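Local coordinates for protein alpha,alpha-trehalose-phosphate synthase (UDP-forming) (Burkholderia xenovorans, PDB 5HXA) that belongs to glycosyltransferase family 20 and has the two-domain GT-B architecture of that clan, as expected of a trehalose-phosphate synthase, at residues V74-T77 with K78-D82; K123-K126 with E127-P131; P165-P169 with E170-T174. One frame throughout, in Å; residues are numbered along the deposited sequence. Where two conformers were deposited one is given.

Interaction 1: V74-T77 with K78-D82; sequences VGLT and KRDYD. With EDO (1,2-ethanediol), chain J; EDO (1,2-ethanediol), chain B.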
# COMPACT_ATOMS: atom_id res chain seq x y z
N VAL A 74 28.59 13.46 -16.51
CA VAL A 74 28.62 14.78 -15.89
C VAL A 74 28.48 14.63 -14.38
O VAL A 74 27.91 13.65 -13.88
CB VAL A 74 27.50 15.71 -16.41
CG1 VAL A 74 27.70 16.05 -17.87
CG2 VAL A 74 26.15 15.07 -16.19
N GLY A 75 29.00 15.62 -13.66
CA GLY A 75 28.76 15.71 -12.24
C GLY A 75 27.52 16.52 -11.91
O GLY A 75 26.92 17.18 -12.76
N LEU A 76 27.13 16.46 -10.64
CA LEU A 76 26.01 17.23 -10.13
C LEU A 76 26.47 18.02 -8.91
O LEU A 76 27.32 17.56 -8.14
CB LEU A 76 24.85 16.32 -9.72
CG LEU A 76 24.13 15.50 -10.79
CD1 LEU A 76 23.10 14.59 -10.15
CD2 LEU A 76 23.48 16.42 -11.81
N THR A 77 25.91 19.21 -8.74
CA THR A 77 26.16 19.95 -7.51
C THR A 77 25.56 19.19 -6.33
O THR A 77 24.73 18.29 -6.49
CB THR A 77 25.56 21.35 -7.57
OG1 THR A 77 24.13 21.26 -7.64
CG2 THR A 77 26.07 22.11 -8.79
N LYS A 78 26.00 19.56 -5.12
CA LYS A 78 25.43 18.94 -3.93
C LYS A 78 23.92 19.17 -3.85
O LYS A 78 23.17 18.26 -3.48
CB LYS A 78 26.10 19.46 -2.66
CG LYS A 78 25.47 18.90 -1.38
CD LYS A 78 26.13 19.41 -0.11
CE LYS A 78 25.28 19.07 1.12
NZ LYS A 78 24.86 17.64 1.16
N ARG A 79 23.46 20.38 -4.20
CA ARG A 79 22.03 20.67 -4.16
C ARG A 79 21.26 19.81 -5.15
O ARG A 79 20.18 19.29 -4.83
CB ARG A 79 21.78 22.15 -4.45
CG ARG A 79 20.30 22.54 -4.46
CD ARG A 79 20.11 24.04 -4.60
NE ARG A 79 20.28 24.49 -5.98
CZ ARG A 79 19.31 24.98 -6.75
NH1 ARG A 79 18.08 25.09 -6.26
NH2 ARG A 79 19.57 25.36 -7.99
N ASP A 80 21.79 19.66 -6.37
CA ASP A 80 21.13 18.81 -7.36
C ASP A 80 21.07 17.37 -6.87
O ASP A 80 20.02 16.72 -6.96
CB ASP A 80 21.87 18.90 -8.69
CG ASP A 80 21.53 20.16 -9.46
OD1 ASP A 80 20.74 20.97 -8.94
OD2 ASP A 80 22.05 20.34 -10.58
N TYR A 81 22.18 16.88 -6.32
CA TYR A 81 22.23 15.52 -5.80
C TYR A 81 21.24 15.33 -4.65
O TYR A 81 20.53 14.32 -4.60
CB TYR A 81 23.65 15.20 -5.37
CG TYR A 81 23.78 13.95 -4.53
CD1 TYR A 81 23.74 12.69 -5.12
CD2 TYR A 81 23.93 14.03 -3.15
CE1 TYR A 81 23.85 11.54 -4.35
CE2 TYR A 81 24.05 12.89 -2.38
CZ TYR A 81 24.00 11.65 -2.98
OH TYR A 81 24.11 10.52 -2.20
N ASP A 82 21.18 16.29 -3.72
CA ASP A 82 20.28 16.16 -2.58
C ASP A 82 18.82 16.17 -3.02
O ASP A 82 18.00 15.40 -2.49
CB ASP A 82 20.53 17.27 -1.56
CG ASP A 82 21.82 17.07 -0.78
OD1 ASP A 82 22.33 15.93 -0.74
OD2 ASP A 82 22.32 18.05 -0.19
C1 EDO J . 24.70 24.63 -6.25
O1 EDO J . 23.44 25.02 -6.82
C2 EDO J . 24.54 24.33 -4.76
O2 EDO J . 25.29 23.15 -4.42
C1 EDO B . 15.19 25.86 -2.21
O1 EDO B . 15.23 24.51 -1.74
C2 EDO B . 16.34 26.10 -3.19
O2 EDO B . 16.12 25.34 -4.37
O HOH W 1 24.41 19.92 -11.05
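T77 and D80 meet where strand 69-76 gives way to helix 78-97, with T77 as the N-cap. Its OG1 accepts from D80 N at 3.1 Å, and the N-H points almost straight at it (163°). That reach depends on the first torsion: at chi1 65° OG1 sits between the backbone N and the carbonyl carbon, turned over the first turn. One residue on, Y81 N gives T77 O the opening helical bond, 2.9 Å. The T77 N-H is served by a water, which it meets at 2.8 Å; a link from this water to D80 OD2 is doubtful, being too short. The other carboxylate oxygen, D80 OD1, is in a salt bridge with R116 on helix 108-126. Beneath the cap, L76 CB packs on D80 CB. On the solvent side K78 NZ reaches the syn lone pair of D82 OD2 at 2.9 Å, a salt bridge one turn long. R79 binds two 1,2-ethanediol molecules weakly, its N and NE meeting the chain J molecule; O2 of the chain B molecule lies in the guanidinium plane, at its edge. D80 thus caps through its N-H, ties the helix start to helix 108-126 through R116, and probably counters the helix dipole.

Interaction 2: K123-K126 with E127-P131; sequences KQLK and ELLKP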
# COMPACT_ATOMS: atom_id res chain seq x y z
N LYS A 123 19.34 18.51 -21.88
CA LYS A 123 19.96 19.56 -22.68
C LYS A 123 21.38 19.18 -23.07
O LYS A 123 21.81 19.41 -24.21
CB LYS A 123 19.94 20.88 -21.92
CG LYS A 123 20.46 22.09 -22.70
CD LYS A 123 20.34 23.37 -21.87
CE LYS A 123 21.08 24.54 -22.52
NZ LYS A 123 21.15 25.73 -21.63
N GLN A 124 22.13 18.56 -22.15
CA GLN A 124 23.50 18.18 -22.46
C GLN A 124 23.56 16.96 -23.36
O GLN A 124 24.43 16.88 -24.24
CB GLN A 124 24.27 17.91 -21.17
CG GLN A 124 24.64 19.18 -20.41
CD GLN A 124 25.23 18.87 -19.05
OE1 GLN A 124 24.65 18.11 -18.27
NE2 GLN A 124 26.40 19.43 -18.77
N LEU A 125 22.65 15.99 -23.17
CA LEU A 125 22.60 14.85 -24.08
C LEU A 125 22.30 15.29 -25.51
O LEU A 125 22.90 14.78 -26.46
CB LEU A 125 21.56 13.83 -23.61
CG LEU A 125 21.38 12.67 -24.59
CD1 LEU A 125 22.69 11.92 -24.74
CD2 LEU A 125 20.25 11.73 -24.17
N LYS A 126 21.38 16.25 -25.67
CA LYS A 126 20.97 16.69 -27.00
C LYS A 126 22.16 17.12 -27.85
O LYS A 126 22.16 16.89 -29.07
CB LYS A 126 19.96 17.83 -26.91
CG LYS A 126 19.64 18.47 -28.26
CD LYS A 126 18.71 19.66 -28.14
CE LYS A 126 18.46 20.30 -29.49
NZ LYS A 126 17.62 21.54 -29.37
N GLU A 127 23.17 17.74 -27.24
CA GLU A 127 24.35 18.15 -28.00
C GLU A 127 25.09 16.97 -28.62
O GLU A 127 25.80 17.15 -29.62
CB GLU A 127 25.31 18.93 -27.11
CG GLU A 127 24.76 20.25 -26.61
CD GLU A 127 24.33 21.15 -27.75
OE1 GLU A 127 25.18 21.44 -28.62
OE2 GLU A 127 23.15 21.54 -27.78
N LEU A 128 24.95 15.78 -28.05
CA LEU A 128 25.68 14.60 -28.49
C LEU A 128 24.89 13.73 -29.45
O LEU A 128 25.42 12.74 -29.95
CB LEU A 128 26.10 13.76 -27.28
CG LEU A 128 26.87 14.50 -26.19
CD1 LEU A 128 26.98 13.62 -24.96
CD2 LEU A 128 28.24 14.89 -26.70
N LEU A 129 23.63 14.08 -29.71
CA LEU A 129 22.75 13.22 -30.49
C LEU A 129 22.94 13.43 -31.98
O LEU A 129 23.21 14.54 -32.44
CB LEU A 129 21.28 13.48 -30.13
CG LEU A 129 20.84 13.12 -28.72
CD1 LEU A 129 19.35 13.44 -28.56
CD2 LEU A 129 21.12 11.65 -28.42
N LYS A 130 22.80 12.35 -32.73
CA LYS A 130 22.71 12.37 -34.17
C LYS A 130 21.29 11.98 -34.57
O LYS A 130 20.59 11.32 -33.80
CB LYS A 130 23.73 11.41 -34.80
CG LYS A 130 25.18 11.88 -34.65
CD LYS A 130 26.15 10.74 -34.94
CE LYS A 130 27.52 11.27 -35.38
NZ LYS A 130 28.10 12.22 -34.40
N PRO A 131 20.83 12.40 -35.74
CA PRO A 131 19.41 12.20 -36.08
C PRO A 131 18.99 10.74 -36.11
O PRO A 131 17.80 10.46 -35.93
CB PRO A 131 19.27 12.85 -37.46
CG PRO A 131 20.67 12.99 -37.97
CD PRO A 131 21.53 13.19 -36.77
O HOH W 2 21.36 21.16 -26.02
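L128 N donates to L125 O at 2.8 Å and L129 N to K126 O at 3.2 Å, the second closing a type I turn from K126 to L129 near the C-terminal end of helix 108-126. Both donors stand well above the plane of the carbonyl they meet, 47° and 69° out of it. A weaker bond joins E127 N to Q124 O. Among the side chains, L125 and L129 carry the contact: L129 CD2 lies 4.0 Å from L125 CG and equally near its CD1, the two branched ends meeting aslant, while L129 CG rests on L125 O. L125 comes back toward the turn because its CG is anti to the backbone N (chi1 175°), although its CB starts away. This is the helix-to-strand return of a Rossmann-like beta-alpha-beta domain, leading to strand 134-138, and the two leucines face the sheet: both touch I13 of strand 12-16, and L125 also reaches V15 and F48. L128 sets its CB against L125 O at 3.5 Å and packs on A72 and F48. On the outer side the first torsion of E127 holds CG beside its backbone N, 3.9 Å from K123 O, and a bend at chi2 directs the carboxylate; a water donates to K123 O and, over an unusually short 2.5 Å, to E127 OE2. The extended chain of K126 carries NZ to L152 O.

Interaction 3: P165-P169 with E170-T174; sequences PFPVP and EVLRT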
# COMPACT_ATOMS: atom_id res chain seq x y z
N PRO A 165 8.98 -1.98 -9.24
CA PRO A 165 7.55 -2.07 -9.53
C PRO A 165 6.96 -0.72 -9.91
O PRO A 165 7.47 0.34 -9.55
CB PRO A 165 6.93 -2.56 -8.20
CG PRO A 165 8.09 -3.14 -7.41
CD PRO A 165 9.29 -2.33 -7.83
N PHE A 166 5.84 -0.77 -10.65
CA PHE A 166 5.03 0.43 -10.88
C PHE A 166 3.74 0.29 -10.08
O PHE A 166 2.92 -0.58 -10.39
CB PHE A 166 4.73 0.66 -12.37
CG PHE A 166 4.16 2.03 -12.64
CD1 PHE A 166 5.00 3.13 -12.74
CD2 PHE A 166 2.78 2.23 -12.73
CE1 PHE A 166 4.49 4.42 -12.97
CE2 PHE A 166 2.26 3.51 -12.95
CZ PHE A 166 3.13 4.61 -13.07
N PRO A 167 3.52 1.11 -9.05
CA PRO A 167 2.44 0.83 -8.11
C PRO A 167 1.07 1.14 -8.72
O PRO A 167 0.93 2.03 -9.56
CB PRO A 167 2.74 1.76 -6.93
CG PRO A 167 3.41 2.97 -7.58
CD PRO A 167 4.29 2.33 -8.68
N VAL A 168 0.07 0.39 -8.27
CA VAL A 168 -1.30 0.53 -8.78
C VAL A 168 -1.81 1.93 -8.48
O VAL A 168 -1.24 2.62 -7.61
CB VAL A 168 -2.22 -0.56 -8.21
CG1 VAL A 168 -1.81 -1.96 -8.74
CG2 VAL A 168 -2.21 -0.54 -6.71
N PRO A 169 -2.86 2.40 -9.17
CA PRO A 169 -3.30 3.80 -9.01
C PRO A 169 -3.58 4.24 -7.57
O PRO A 169 -3.21 5.36 -7.21
CB PRO A 169 -4.57 3.86 -9.88
CG PRO A 169 -4.25 2.90 -11.01
CD PRO A 169 -3.52 1.75 -10.33
N GLU A 170 -4.25 3.41 -6.75
CA GLU A 170 -4.54 3.83 -5.38
C GLU A 170 -3.28 4.20 -4.61
O GLU A 170 -3.34 5.02 -3.69
CB GLU A 170 -5.29 2.73 -4.61
CG GLU A 170 -6.77 2.60 -4.97
CD GLU A 170 -7.58 3.83 -4.59
OE1 GLU A 170 -7.17 4.62 -3.69
OE2 GLU A 170 -8.66 4.00 -5.18
N VAL A 171 -2.14 3.60 -4.97
CA VAL A 171 -0.87 3.86 -4.29
C VAL A 171 -0.10 4.96 -5.00
O VAL A 171 0.44 5.86 -4.35
CB VAL A 171 -0.05 2.56 -4.19
CG1 VAL A 171 1.38 2.83 -3.69
CG2 VAL A 171 -0.76 1.56 -3.28
N LEU A 172 -0.04 4.89 -6.34
CA LEU A 172 0.62 5.93 -7.13
C LEU A 172 0.08 7.32 -6.81
O LEU A 172 0.85 8.30 -6.76
CB LEU A 172 0.44 5.65 -8.62
CG LEU A 172 1.11 6.66 -9.56
CD1 LEU A 172 2.61 6.44 -9.55
CD2 LEU A 172 0.56 6.54 -10.98
N ARG A 173 -1.24 7.45 -6.62
CA ARG A 173 -1.82 8.78 -6.46
C ARG A 173 -1.45 9.43 -5.13
O ARG A 173 -1.73 10.62 -4.95
CB ARG A 173 -3.34 8.73 -6.63
CG ARG A 173 -4.13 7.98 -5.54
CD ARG A 173 -5.59 7.74 -6.01
NE ARG A 173 -6.48 7.25 -4.96
CZ ARG A 173 -7.32 8.02 -4.27
NH1 ARG A 173 -7.39 9.33 -4.53
NH2 ARG A 173 -8.08 7.50 -3.33
N THR A 174 -0.80 8.70 -4.22
CA THR A 174 -0.30 9.34 -3.00
C THR A 174 0.91 10.23 -3.28
O THR A 174 1.22 11.11 -2.48
CB THR A 174 0.04 8.31 -1.92
OG1 THR A 174 1.13 7.47 -2.33
CG2 THR A 174 -1.19 7.44 -1.59
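Short helix 169-172, which follows strand 158-161 after a proline-rich loop, begins here with V168 at its N-cap. V168 O takes two donors: L172 N at 2.9 Å, almost perfectly straight (177°) and in the carbonyl plane, and V171 N at 3.0 Å from above that plane. P169, in the first turn, has no N-H to give, and its O accepts from R173 N. On the inner side the loop lays its side chains against the helix. F166 CZ is 3.8 Å from L172 CD2, the leucine reaching the ring obliquely, while P167 CG meets L172 CD1 with the two side chains nearly perpendicular. P167 CB also touches V171 CG1 at 3.7 Å. L172 thus fills the angle between F166 and P167, its CG anti to the backbone N (chi1 -179°), which turns CD1 and CD2 toward them. In the fold, helices 78-97, 178-185 and 196-208 all pack on this cluster: F97 and F202 meet the F166 ring edge-to-face, V182 touches L172, and F205 packs on L172. The outer side is polar and faces the dimer partner. There E170 OE1 is held by a salt bridge with R370 of the second subunit. In the conformer given, one of two, R173 joins in side-on, NE and NH2 both directed at OE1, each at 3.0 Å; OE1 lies in the guanidinium plane, but NE reaches it from above the carboxylate plane. Just beyond, T174 OG1 donates to V171 O at 2.7 Å, an acceptor that also receives T174 N.

Following the chain from the N terminus, interaction 1 turns strand 69-76 into helix 78-97, interaction 2 ends helix 108-126 and sends the chain toward strand 134-138, and interaction 3 starts helix 169-172 after strand 158-161. Each is a local turn closed within its own stretch; they come in series, with no nesting or crossing. Interactions 1 and 2 touch, V74 CG1 lying 3.7 Å from Q124 OE1, so strand 69-76 is packed against the end of helix 108-126. Interaction 3 stands apart, its nearest atoms about 17 Å from interaction 1 and about 21 Å from interaction 2, yet helix 78-97, begun in interaction 1, packs against it through F97.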